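Proteasome accessory factor B/C (PafBC) (Paenarthrobacter aurescens, PDB 6SJ9) acts as a transcriptional regulator of the bacterial DNA damage response, probably binding DNA through its winged helix-turn-helix domains. Local coordinates at residues L433-A438 with R474-V479; S480-A485 with L530-Y535; A104-E109 with G392-Y397; S98-L103 with S456-V461. All coordinates share one frame; numbering follows the deposited sequence.

Overall arrangement
Contact 3 lies about 4 Å from the chain's centre, contacts 4 and 1 further out, and contact 2 at the surface. Helix 95-118 supplies one side of both contact 3 and contact 4, whose centres lie 13 Å apart, and Y397 packs against L101 and L102. Helix 427-441 of contact 1 lies against both: L433 meets A105, and L437 meets V100, L458 and V461. Contact 1 runs into contact 2, centres 11 Å apart, where T435 packs on L530 of the second WYL domain. Contacts 2 and 4 are about 11 Å apart at their nearest atoms. A tetraethylene glycol, probably from the crystallisation liquor, makes weak hydrogen bonds to S478 and S480, where contacts 1 and 2 join.

Contact 1 (L433-A438 with R474-V479); sequences LLTGLA and RLAGSV
A438 lays its methyl over one face of the flat G477-S478 peptide, and A476 turns the carbonyl of its own peptide toward T435; the flat groups here are backbone units, with no ring between the two segments. A438 CB stands 3.2 Å from G477 O and 3.6 Å from G477 C, so the methyl covers the carbonyl from above. One turn earlier in the helix, A476 O receives the CA-H of T435, with T435 CA at 3.5 Å and an angle of 136° at the hydrogen. The hydroxyl of T435 is close to this oxygen too, but its hydrogen bond goes to A431 O within its own helix. Beyond the peptide, V479 brings one branch up to A438, V479 CG1 lying 3.8 Å from A438 CB; with chi1 at -59° this branch stands beside the backbone N, on the side where A438 lies. On the other flank L434 CB and A476 CB meet loosely at 4.4 Å. Small residues at 476 and 477 allow the approach: L434 CA and G477 CA are only 5.0 Å apart where helix 472-476 ends. V479 then hydrogen-bonds through its backbone to S529, leading the chain to the second WYL domain. With no conventional hydrogen bond across it, the contact rests on methyl packing and one C-H...O contact to a carbonyl oxygen, and so depends on close fit more than on directed polar bonds.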
loop_
_atom_site.group_PDB
_atom_site.type_symbol
_atom_site.label_atom_id
_atom_site.label_comp_id
_atom_site.label_asym_id
_atom_site.label_seq_id
_atom_site.Cartn_x
_atom_site.Cartn_y
_atom_site.Cartn_z
ATOM N N LEU A 433 -5.281 -8.657 -3.577
ATOM C CA LEU A 433 -5.319 -7.524 -4.482
ATOM C C LEU A 433 -6.746 -7.238 -4.972
ATOM O O LEU A 433 -7.128 -6.067 -5.116
ATOM C CB LEU A 433 -4.366 -7.790 -5.655
ATOM C CG LEU A 433 -2.862 -7.765 -5.318
ATOM C CD1 LEU A 433 -2.114 -8.372 -6.452
ATOM C CD2 LEU A 433 -2.430 -6.360 -5.113
ATOM N N LEU A 434 -7.542 -8.287 -5.229
ATOM C CA LEU A 434 -8.933 -8.097 -5.639
ATOM C C LEU A 434 -9.729 -7.380 -4.580
ATOM O O LEU A 434 -10.698 -6.689 -4.884
ATOM C CB LEU A 434 -9.622 -9.427 -5.921
ATOM C CG LEU A 434 -9.281 -9.922 -7.308
ATOM C CD1 LEU A 434 -9.672 -11.385 -7.477
ATOM C CD2 LEU A 434 -10.032 -9.004 -8.318
ATOM N N THR A 435 -9.383 -7.585 -3.325
ATOM C CA THR A 435 -10.080 -6.846 -2.294
ATOM C C THR A 435 -9.815 -5.357 -2.420
ATOM O O THR A 435 -10.740 -4.544 -2.299
ATOM C CB THR A 435 -9.679 -7.371 -0.932
ATOM O OG1 THR A 435 -10.061 -8.749 -0.901
ATOM C CG2 THR A 435 -10.460 -6.607 0.157
ATOM N N GLY A 436 -8.554 -4.977 -2.666
ATOM C CA GLY A 436 -8.243 -3.560 -2.857
ATOM C C GLY A 436 -8.889 -3.030 -4.127
ATOM O O GLY A 436 -9.405 -1.903 -4.150
ATOM N N LEU A 437 -8.920 -3.861 -5.185
ATOM C CA LEU A 437 -9.554 -3.428 -6.411
ATOM C C LEU A 437 -11.058 -3.272 -6.227
ATOM O O LEU A 437 -11.664 -2.392 -6.844
ATOM C CB LEU A 437 -9.256 -4.421 -7.552
ATOM C CG LEU A 437 -7.776 -4.440 -7.994
ATOM C CD1 LEU A 437 -7.527 -5.656 -8.863
ATOM C CD2 LEU A 437 -7.425 -3.170 -8.799
ATOM N N ALA A 438 -11.691 -4.119 -5.412
ATOM C CA ALA A 438 -13.136 -3.974 -5.264
ATOM C C ALA A 438 -13.494 -2.712 -4.480
ATOM O O ALA A 438 -14.525 -2.079 -4.753
ATOM C CB ALA A 438 -13.747 -5.240 -4.658
ATOM N N ARG A 474 -14.768 -14.697 -6.162
ATOM C CA ARG A 474 -16.177 -14.353 -5.956
ATOM C C ARG A 474 -16.375 -13.676 -4.610
ATOM O O ARG A 474 -17.060 -12.654 -4.515
ATOM C CB ARG A 474 -17.071 -15.587 -6.097
ATOM C CG ARG A 474 -18.507 -15.173 -6.479
ATOM C CD ARG A 474 -19.436 -16.370 -6.735
ATOM N NE ARG A 474 -18.862 -17.354 -7.649
ATOM C CZ ARG A 474 -18.980 -17.316 -8.976
ATOM N NH1 ARG A 474 -19.663 -16.343 -9.570
ATOM N NH2 ARG A 474 -18.411 -18.262 -9.712
ATOM N N LEU A 475 -15.800 -14.225 -3.544
ATOM C CA LEU A 475 -15.884 -13.530 -2.254
ATOM C C LEU A 475 -14.969 -12.312 -2.224
ATOM O O LEU A 475 -15.356 -11.235 -1.743
ATOM C CB LEU A 475 -15.538 -14.456 -1.099
ATOM C CG LEU A 475 -16.583 -15.561 -0.950
ATOM C CD1 LEU A 475 -16.287 -16.396 0.276
ATOM C CD2 LEU A 475 -17.967 -14.940 -0.871
ATOM N N ALA A 476 -13.726 -12.478 -2.693
ATOM C CA ALA A 476 -12.726 -11.434 -2.522
ATOM C C ALA A 476 -13.017 -10.217 -3.405
ATOM O O ALA A 476 -12.724 -9.096 -3.006
ATOM C CB ALA A 476 -11.327 -12.018 -2.785
ATOM N N GLY A 477 -13.566 -10.415 -4.616
ATOM C CA GLY A 477 -13.801 -9.323 -5.553
ATOM C C GLY A 477 -15.067 -8.541 -5.262
ATOM O O GLY A 477 -15.423 -7.632 -6.013
ATOM N N SER A 478 -15.765 -8.882 -4.181
ATOM C CA SER A 478 -17.008 -8.229 -3.800
ATOM C C SER A 478 -16.861 -7.477 -2.478
ATOM O O SER A 478 -16.213 -7.947 -1.542
ATOM C CB SER A 478 -18.115 -9.292 -3.666
ATOM O OG SER A 478 -19.321 -8.743 -3.191
ATOM N N VAL A 479 -17.562 -6.359 -2.370
ATOM C CA VAL A 479 -17.673 -5.630 -1.111
ATOM C C VAL A 479 -19.063 -5.804 -0.506
ATOM O O VAL A 479 -19.416 -5.109 0.449
ATOM C CB VAL A 479 -17.309 -4.141 -1.276
ATOM C CG1 VAL A 479 -15.894 -4.003 -1.782
ATOM C CG2 VAL A 479 -18.274 -3.523 -2.273
#

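Contact 2 (S480-A485 with L530-Y535); sequences SGQSVA and LDSTWY
W534 NE1 is shared by two backbone carbonyls of the 480-485 loop. Its sounder bond goes to S483 O, at 3.0 Å with an N-H...O angle of 150°; the second, from W534 NE1 to Q482 O, is weak and strongly bent at 127°. Both oxygens lie at the indole edge in the plane of the ring, although NE1 stands well above the S483 carbonyl plane. The rim of carbonyls continues round the benzo part, with Q482 O 3.1 Å from W534 CZ2 and S480 O 3.1 Å from W534 CH2, so the loop curls round the ring edge. V484 comes in obliquely, V484 CG2 lying 3.6 Å from W534 NE1. Q482 sends CG away from its own N (chi1 172°) and bends at the next bond, which carries the amide past the indole to S532, where Q482 OE1 lies 3.4 Å from S532 CA in the type I' turn of the hairpin. F492 meets the indole edge-to-face. W534 and Y535 fit the tryptophan and tyrosine for which WYL domains are named. A leucine at W534 would probably leave the S483 carbonyl without its N-H partner and open a gap beside V484. The indole N-H, packing from Q482 and V484, and perhaps weak attraction of ring C-H groups to the carbonyls together help hold the loop against the strand beginning at T533.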
loop_
_atom_site.group_PDB
_atom_site.type_symbol
_atom_site.label_atom_id
_atom_site.label_comp_id
_atom_site.label_asym_id
_atom_site.label_seq_id
_atom_site.Cartn_x
_atom_site.Cartn_y
_atom_site.Cartn_z
ATOM N N SER A 480 -19.853 -6.744 -1.030
ATOM C CA SER A 480 -21.215 -6.960 -0.536
ATOM C C SER A 480 -21.681 -8.416 -0.499
ATOM O O SER A 480 -22.681 -8.703 0.156
ATOM C CB SER A 480 -22.209 -6.171 -1.384
ATOM O OG SER A 480 -22.446 -6.936 -2.544
ATOM N N GLY A 481 -21.107 -9.333 -1.233
ATOM C CA GLY A 481 -21.783 -10.635 -1.269
ATOM C C GLY A 481 -21.572 -11.562 -0.083
ATOM O O GLY A 481 -22.321 -12.528 0.065
ATOM N N GLN A 482 -20.615 -11.264 0.788
ATOM C CA GLN A 482 -20.224 -12.192 1.835
ATOM C C GLN A 482 -21.434 -12.636 2.654
ATOM O O GLN A 482 -22.337 -11.852 2.951
ATOM C CB GLN A 482 -19.174 -11.515 2.718
ATOM C CG GLN A 482 -18.779 -12.250 3.987
ATOM C CD GLN A 482 -17.893 -13.472 3.713
ATOM O OE1 GLN A 482 -17.167 -13.528 2.704
ATOM N NE2 GLN A 482 -17.934 -14.442 4.622
ATOM N N SER A 483 -21.459 -13.905 3.021
ATOM C CA SER A 483 -22.536 -14.308 3.882
ATOM C C SER A 483 -22.321 -13.722 5.275
ATOM O O SER A 483 -21.270 -13.153 5.587
ATOM C CB SER A 483 -22.633 -15.827 3.908
ATOM O OG SER A 483 -21.381 -16.371 4.251
ATOM N N VAL A 484 -23.345 -13.854 6.110
ATOM C CA VAL A 484 -23.376 -13.252 7.430
ATOM C C VAL A 484 -23.513 -14.371 8.453
ATOM O O VAL A 484 -24.444 -15.177 8.365
ATOM C CB VAL A 484 -24.562 -12.268 7.525
ATOM C CG1 VAL A 484 -24.579 -11.491 8.849
ATOM C CG2 VAL A 484 -24.527 -11.325 6.346
ATOM N N ALA A 485 -22.599 -14.415 9.425
ATOM C CA ALA A 485 -22.706 -15.379 10.517
ATOM C C ALA A 485 -24.004 -15.150 11.283
ATOM O O ALA A 485 -24.493 -14.034 11.346
ATOM C CB ALA A 485 -21.533 -15.276 11.490
ATOM N N LEU A 530 -15.200 -7.008 3.683
ATOM C CA LEU A 530 -13.825 -7.088 3.209
ATOM C C LEU A 530 -13.158 -8.265 3.885
ATOM O O LEU A 530 -13.243 -8.378 5.111
ATOM C CB LEU A 530 -12.992 -5.856 3.573
ATOM C CG LEU A 530 -13.285 -4.542 2.933
ATOM C CD1 LEU A 530 -12.344 -3.537 3.527
ATOM C CD2 LEU A 530 -13.066 -4.740 1.467
ATOM N N ASP A 531 -12.503 -9.130 3.112
ATOM C CA ASP A 531 -11.770 -10.249 3.712
ATOM C C ASP A 531 -12.676 -11.060 4.634
ATOM O O ASP A 531 -12.362 -11.263 5.803
ATOM C CB ASP A 531 -10.533 -9.759 4.482
ATOM C CG ASP A 531 -9.571 -10.909 4.837
ATOM O OD1 ASP A 531 -9.697 -11.993 4.219
ATOM O OD2 ASP A 531 -8.731 -10.755 5.756
ATOM N N SER A 532 -13.866 -11.399 4.137
ATOM C CA SER A 532 -14.869 -12.176 4.868
ATOM C C SER A 532 -15.379 -11.488 6.151
ATOM O O SER A 532 -15.984 -12.148 7.000
ATOM C CB SER A 532 -14.321 -13.560 5.216
ATOM O OG SER A 532 -13.958 -14.234 4.026
ATOM N N THR A 533 -15.190 -10.164 6.306
ATOM C CA THR A 533 -15.647 -9.424 7.481
ATOM C C THR A 533 -16.637 -8.326 7.125
ATOM O O THR A 533 -16.398 -7.538 6.199
ATOM C CB THR A 533 -14.454 -8.839 8.236
ATOM O OG1 THR A 533 -13.513 -9.886 8.466
ATOM C CG2 THR A 533 -14.868 -8.240 9.568
ATOM N N TRP A 534 -17.721 -8.227 7.913
ATOM C CA TRP A 534 -18.687 -7.158 7.696
ATOM C C TRP A 534 -18.323 -5.929 8.518
ATOM O O TRP A 534 -17.924 -6.018 9.676
ATOM C CB TRP A 534 -20.125 -7.604 8.005
ATOM C CG TRP A 534 -20.686 -8.407 6.881
ATOM C CD1 TRP A 534 -20.739 -9.771 6.789
ATOM C CD2 TRP A 534 -21.175 -7.895 5.640
ATOM N NE1 TRP A 534 -21.256 -10.139 5.567
ATOM C CE2 TRP A 534 -21.549 -9.005 4.848
ATOM C CE3 TRP A 534 -21.362 -6.599 5.133
ATOM C CZ2 TRP A 534 -22.103 -8.871 3.561
ATOM C CZ3 TRP A 534 -21.904 -6.454 3.842
ATOM C CH2 TRP A 534 -22.255 -7.614 3.060
ATOM N N TYR A 535 -18.489 -4.778 7.907
ATOM C CA TYR A 535 -18.257 -3.505 8.560
ATOM C C TYR A 535 -19.432 -2.591 8.277
ATOM O O TYR A 535 -20.161 -2.769 7.290
ATOM C CB TYR A 535 -16.995 -2.796 8.035
ATOM C CG TYR A 535 -15.690 -3.548 8.180
ATOM C CD1 TYR A 535 -15.322 -4.552 7.261
ATOM C CD2 TYR A 535 -14.802 -3.215 9.185
ATOM C CE1 TYR A 535 -14.105 -5.214 7.392
ATOM C CE2 TYR A 535 -13.611 -3.855 9.332
ATOM C CZ TYR A 535 -13.260 -4.853 8.410
ATOM O OH TYR A 535 -12.066 -5.494 8.568
#

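Contact 3 (A104-E109 with G392-Y397); sequences AAQLWE and GLPEGY
E109 and P394 meet because chi1 near 167° swings the glutamate chain away from its own N and chi2 at 164° keeps it extended, carrying the carboxylate across to the proline's CB. E109 OE1 ends 4.0 Å from P394 CB, the two side chains crossing at about a right angle, while OE2 makes a salt bridge to R142. The heart of the contact lies one helical turn back. There A105 CB presses on the rim of the pyrrolidine ring, 3.5 Å from P394 CG, a carbon pair tighter than usual, and 3.8 Å from P394 CB. Q106 adds a looser touch, Q106 CG to P394 CG at 4.3 Å, before its amide nitrogen goes off to I387 O. Beside the proline, Y397 brings its CB to within 4.5 Å of A105 CB; its hydroxyl points to S98 O, earlier in this helix, though too closely to be trusted in detail. P394 and Y397 are brought to the same methyl by a type II turn closed by Y397 N to P394 O, with G396 at positive phi in its third position. Small A105 thus lets a proline-started turn sit close against helix 95-118. The turn belongs to the connection between helix 378-389 and strand 404-407, consistent with the passage from third helix to wing in a winged helix-turn-helix domain, here docked on a long N-terminal-half helix.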
loop_
_atom_site.group_PDB
_atom_site.type_symbol
_atom_site.label_atom_id
_atom_site.label_comp_id
_atom_site.label_asym_id
_atom_site.label_seq_id
_atom_site.Cartn_x
_atom_site.Cartn_y
_atom_site.Cartn_z
ATOM N N ALA A 104 -4.328 -0.545 -5.176
ATOM C CA ALA A 104 -5.110 -1.617 -4.592
ATOM C C ALA A 104 -4.321 -2.355 -3.509
ATOM O O ALA A 104 -4.868 -2.727 -2.476
ATOM C CB ALA A 104 -5.527 -2.599 -5.705
ATOM N N ALA A 105 -3.047 -2.605 -3.748
ATOM C CA ALA A 105 -2.242 -3.316 -2.756
ATOM C C ALA A 105 -2.105 -2.500 -1.500
ATOM O O ALA A 105 -2.057 -3.058 -0.392
ATOM C CB ALA A 105 -0.843 -3.642 -3.350
ATOM N N GLN A 106 -2.079 -1.162 -1.642
ATOM C CA GLN A 106 -2.038 -0.340 -0.453
ATOM C C GLN A 106 -3.329 -0.440 0.322
ATOM O O GLN A 106 -3.326 -0.404 1.574
ATOM C CB GLN A 106 -1.773 1.119 -0.818
ATOM C CG GLN A 106 -0.373 1.390 -1.344
ATOM C CD GLN A 106 -0.115 2.917 -1.539
ATOM O OE1 GLN A 106 -0.166 3.711 -0.564
ATOM N NE2 GLN A 106 0.191 3.316 -2.774
ATOM N N LEU A 107 -4.470 -0.519 -0.384
ATOM C CA LEU A 107 -5.715 -0.645 0.387
ATOM C C LEU A 107 -5.769 -1.970 1.125
ATOM O O LEU A 107 -6.230 -2.028 2.261
ATOM C CB LEU A 107 -6.933 -0.504 -0.525
ATOM C CG LEU A 107 -7.049 0.849 -1.262
ATOM C CD1 LEU A 107 -8.437 0.935 -1.834
ATOM C CD2 LEU A 107 -6.758 2.141 -0.373
ATOM N N TRP A 108 -5.340 -3.055 0.462
ATOM C CA TRP A 108 -5.396 -4.374 1.077
ATOM C C TRP A 108 -4.597 -4.372 2.375
ATOM O O TRP A 108 -5.034 -4.900 3.409
ATOM C CB TRP A 108 -4.825 -5.438 0.117
ATOM C CG TRP A 108 -4.421 -6.652 0.917
ATOM C CD1 TRP A 108 -3.161 -7.038 1.240
ATOM C CD2 TRP A 108 -5.304 -7.617 1.514
ATOM N NE1 TRP A 108 -3.200 -8.181 2.002
ATOM C CE2 TRP A 108 -4.503 -8.559 2.179
ATOM C CE3 TRP A 108 -6.697 -7.755 1.566
ATOM C CZ2 TRP A 108 -5.031 -9.639 2.891
ATOM C CZ3 TRP A 108 -7.243 -8.848 2.267
ATOM C CH2 TRP A 108 -6.399 -9.780 2.926
ATOM N N GLU A 109 -3.391 -3.798 2.311
ATOM C CA GLU A 109 -2.512 -3.771 3.465
ATOM C C GLU A 109 -3.191 -3.093 4.639
ATOM O O GLU A 109 -3.160 -3.623 5.756
ATOM C CB GLU A 109 -1.198 -3.073 3.080
ATOM C CG GLU A 109 -0.324 -2.704 4.254
ATOM C CD GLU A 109 1.103 -2.383 3.830
ATOM O OE1 GLU A 109 1.776 -3.220 3.187
ATOM O OE2 GLU A 109 1.541 -1.263 4.107
ATOM N N GLY A 392 6.540 2.600 -2.062
ATOM C CA GLY A 392 7.096 1.281 -2.052
ATOM C C GLY A 392 6.084 0.335 -2.635
ATOM O O GLY A 392 5.000 0.721 -3.096
ATOM N N LEU A 393 6.490 -0.936 -2.681
ATOM C CA LEU A 393 5.695 -2.018 -3.243
ATOM C C LEU A 393 5.215 -2.884 -2.088
ATOM O O LEU A 393 6.051 -3.391 -1.324
ATOM C CB LEU A 393 6.516 -2.839 -4.244
ATOM C CG LEU A 393 7.152 -1.944 -5.331
ATOM C CD1 LEU A 393 7.864 -2.746 -6.380
ATOM C CD2 LEU A 393 6.137 -1.004 -6.011
ATOM N N PRO A 394 3.916 -3.035 -1.858
ATOM C CA PRO A 394 3.475 -3.947 -0.799
ATOM C C PRO A 394 3.896 -5.380 -1.113
ATOM O O PRO A 394 4.326 -5.726 -2.224
ATOM C CB PRO A 394 1.948 -3.762 -0.755
ATOM C CG PRO A 394 1.707 -2.391 -1.309
ATOM C CD PRO A 394 2.806 -2.201 -2.378
ATOM N N GLU A 395 3.705 -6.245 -0.127
ATOM C CA GLU A 395 3.986 -7.645 -0.369
ATOM C C GLU A 395 2.975 -8.208 -1.354
ATOM O O GLU A 395 1.830 -7.755 -1.438
ATOM C CB GLU A 395 3.940 -8.454 0.925
ATOM C CG GLU A 395 4.673 -9.779 0.781
ATOM C CD GLU A 395 3.790 -10.961 1.150
ATOM O OE1 GLU A 395 3.955 -11.496 2.268
ATOM O OE2 GLU A 395 2.914 -11.335 0.335
ATOM N N GLY A 396 3.434 -9.179 -2.131
ATOM C CA GLY A 396 2.636 -9.766 -3.170
ATOM C C GLY A 396 2.503 -8.908 -4.407
ATOM O O GLY A 396 1.879 -9.357 -5.375
ATOM N N TYR A 397 3.046 -7.568 -4.381
ATOM C CA TYR A 397 3.122 -6.726 -5.574
ATOM C C TYR A 397 4.524 -6.910 -6.163
ATOM O O TYR A 397 5.510 -6.746 -5.436
ATOM C CB TYR A 397 2.880 -5.242 -5.237
ATOM C CG TYR A 397 2.704 -4.390 -6.492
ATOM C CD1 TYR A 397 1.467 -4.302 -7.128
ATOM C CD2 TYR A 397 3.796 -3.758 -7.097
ATOM C CE1 TYR A 397 1.308 -3.556 -8.295
ATOM C CE2 TYR A 397 3.647 -3.017 -8.271
ATOM C CZ TYR A 397 2.397 -2.931 -8.876
ATOM O OH TYR A 397 2.235 -2.210 -10.050
#

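Contact 4 (S98-L103 with S456-V461); sequences STVLLL and SALESV
V100 is the main bump of this interface: its forked end enters a shallow hollow on helix 457-469 formed by A457, L458 and V461. Each prong has its own neighbour. CG1, anti to the backbone N (chi1 172°), abuts the L458 side chain, with V100 CG1 3.6 Å from L458 CD1, and continues to V461, where V100 CG1 and V461 CG1 are 4.2 Å apart. The other prong turns to A457 at the side, V100 CG2 lying 4.1 Å from A457 CB, while L458 CA forms the floor under CG1. The L458 side chain meets V100 at about a right angle and forms one wall. V461 forms another, and its other branch, CG2, meets L101. The leucine leaves its helix beside the contact, yet its chi2 of 63° swings one methyl back across, so that L101 CD1 rests 3.9 Å from V461 CG2. All these touches are between carbons. The short helical segments cross at -82°, nearly perpendicular, with axes 9.1 Å apart, which confines the fit to a compact patch. S456 caps the start of the second helix through a weak bond from E459 N to its OG, and S460 adds a polar bond to E97 next to the patch. L437 of helix 427-441 packs on V100, L458 and V461 together, making a three-helix junction, and L93 of strand 90-93 covers L101 and V461 as well.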
loop_
_atom_site.group_PDB
_atom_site.type_symbol
_atom_site.label_atom_id
_atom_site.label_comp_id
_atom_site.label_asym_id
_atom_site.label_seq_id
_atom_site.Cartn_x
_atom_site.Cartn_y
_atom_site.Cartn_z
ATOM N N SER A 98 -0.797 -1.851 -13.907
ATOM C CA SER A 98 0.127 -2.058 -12.813
ATOM C C SER A 98 0.071 -0.934 -11.798
ATOM O O SER A 98 0.244 -1.186 -10.600
ATOM C CB SER A 98 1.548 -2.158 -13.368
ATOM O OG SER A 98 1.617 -3.163 -14.376
ATOM N N THR A 99 -0.162 0.306 -12.255
ATOM C CA THR A 99 -0.232 1.414 -11.307
ATOM C C THR A 99 -1.515 1.353 -10.480
ATOM O O THR A 99 -1.467 1.513 -9.267
ATOM C CB THR A 99 -0.146 2.757 -12.044
ATOM O OG1 THR A 99 0.991 2.747 -12.911
ATOM C CG2 THR A 99 -0.029 3.918 -11.055
ATOM N N VAL A 100 -2.649 1.040 -11.112
ATOM C CA VAL A 100 -3.887 0.842 -10.369
ATOM C C VAL A 100 -3.704 -0.252 -9.339
ATOM O O VAL A 100 -4.059 -0.110 -8.163
ATOM C CB VAL A 100 -5.023 0.465 -11.323
ATOM C CG1 VAL A 100 -6.289 0.045 -10.463
ATOM C CG2 VAL A 100 -5.309 1.581 -12.251
ATOM N N LEU A 101 -3.090 -1.346 -9.770
ATOM C CA LEU A 101 -2.857 -2.475 -8.887
ATOM C C LEU A 101 -2.042 -2.071 -7.674
ATOM O O LEU A 101 -2.147 -2.689 -6.612
ATOM C CB LEU A 101 -2.165 -3.566 -9.687
ATOM C CG LEU A 101 -2.252 -4.929 -9.078
ATOM C CD1 LEU A 101 -3.696 -5.293 -9.036
ATOM C CD2 LEU A 101 -1.480 -5.821 -9.950
ATOM N N LEU A 102 -1.176 -1.078 -7.842
ATOM C CA LEU A 102 -0.348 -0.572 -6.760
ATOM C C LEU A 102 -1.174 0.122 -5.685
ATOM O O LEU A 102 -0.948 -0.071 -4.487
ATOM C CB LEU A 102 0.651 0.405 -7.359
ATOM C CG LEU A 102 1.619 1.154 -6.480
ATOM C CD1 LEU A 102 2.171 0.198 -5.439
ATOM C CD2 LEU A 102 2.755 1.654 -7.419
ATOM N N LEU A 103 -2.176 0.882 -6.097
ATOM C CA LEU A 103 -3.045 1.526 -5.125
ATOM C C LEU A 103 -3.869 0.457 -4.418
ATOM O O LEU A 103 -4.059 0.516 -3.209
ATOM C CB LEU A 103 -3.922 2.573 -5.836
ATOM C CG LEU A 103 -4.807 3.395 -4.950
ATOM C CD1 LEU A 103 -4.038 3.994 -3.833
ATOM C CD2 LEU A 103 -5.567 4.468 -5.811
ATOM N N SER A 456 -11.792 1.002 -18.716
ATOM C CA SER A 456 -10.734 1.553 -17.881
ATOM C C SER A 456 -9.731 0.458 -17.474
ATOM O O SER A 456 -10.000 -0.745 -17.557
ATOM C CB SER A 456 -11.330 2.214 -16.641
ATOM O OG SER A 456 -11.939 1.242 -15.796
ATOM N N ALA A 457 -8.556 0.910 -17.041
ATOM C CA ALA A 457 -7.520 0.048 -16.483
ATOM C C ALA A 457 -7.967 -0.647 -15.200
ATOM O O ALA A 457 -7.541 -1.774 -14.911
ATOM C CB ALA A 457 -6.279 0.878 -16.163
ATOM N N LEU A 458 -8.764 0.030 -14.391
ATOM C CA LEU A 458 -9.283 -0.615 -13.199
ATOM C C LEU A 458 -10.085 -1.849 -13.585
ATOM O O LEU A 458 -9.907 -2.922 -13.009
ATOM C CB LEU A 458 -10.144 0.357 -12.397
ATOM C CG LEU A 458 -10.861 -0.359 -11.252
ATOM C CD1 LEU A 458 -9.798 -0.864 -10.190
ATOM C CD2 LEU A 458 -11.894 0.585 -10.585
ATOM N N GLU A 459 -10.961 -1.714 -14.568
ATOM C CA GLU A 459 -11.795 -2.839 -14.982
ATOM C C GLU A 459 -10.941 -3.987 -15.521
ATOM O O GLU A 459 -11.165 -5.163 -15.193
ATOM C CB GLU A 459 -12.807 -2.400 -16.041
ATOM C CG GLU A 459 -13.626 -3.583 -16.560
ATOM C CD GLU A 459 -14.303 -3.344 -17.921
ATOM O OE1 GLU A 459 -13.671 -2.738 -18.825
ATOM O OE2 GLU A 459 -15.455 -3.801 -18.098
ATOM N N SER A 460 -9.970 -3.667 -16.375
ATOM C CA SER A 460 -9.229 -4.742 -17.010
ATOM C C SER A 460 -8.336 -5.472 -16.014
ATOM O O SER A 460 -8.201 -6.696 -16.103
ATOM C CB SER A 460 -8.401 -4.230 -18.211
ATOM O OG SER A 460 -7.272 -3.468 -17.822
ATOM N N VAL A 461 -7.694 -4.751 -15.088
ATOM C CA VAL A 461 -6.837 -5.440 -14.127
ATOM C C VAL A 461 -7.701 -6.248 -13.146
ATOM O O VAL A 461 -7.277 -7.322 -12.696
ATOM C CB VAL A 461 -5.859 -4.484 -13.417
ATOM C CG1 VAL A 461 -6.549 -3.651 -12.356
ATOM C CG2 VAL A 461 -4.724 -5.256 -12.796
#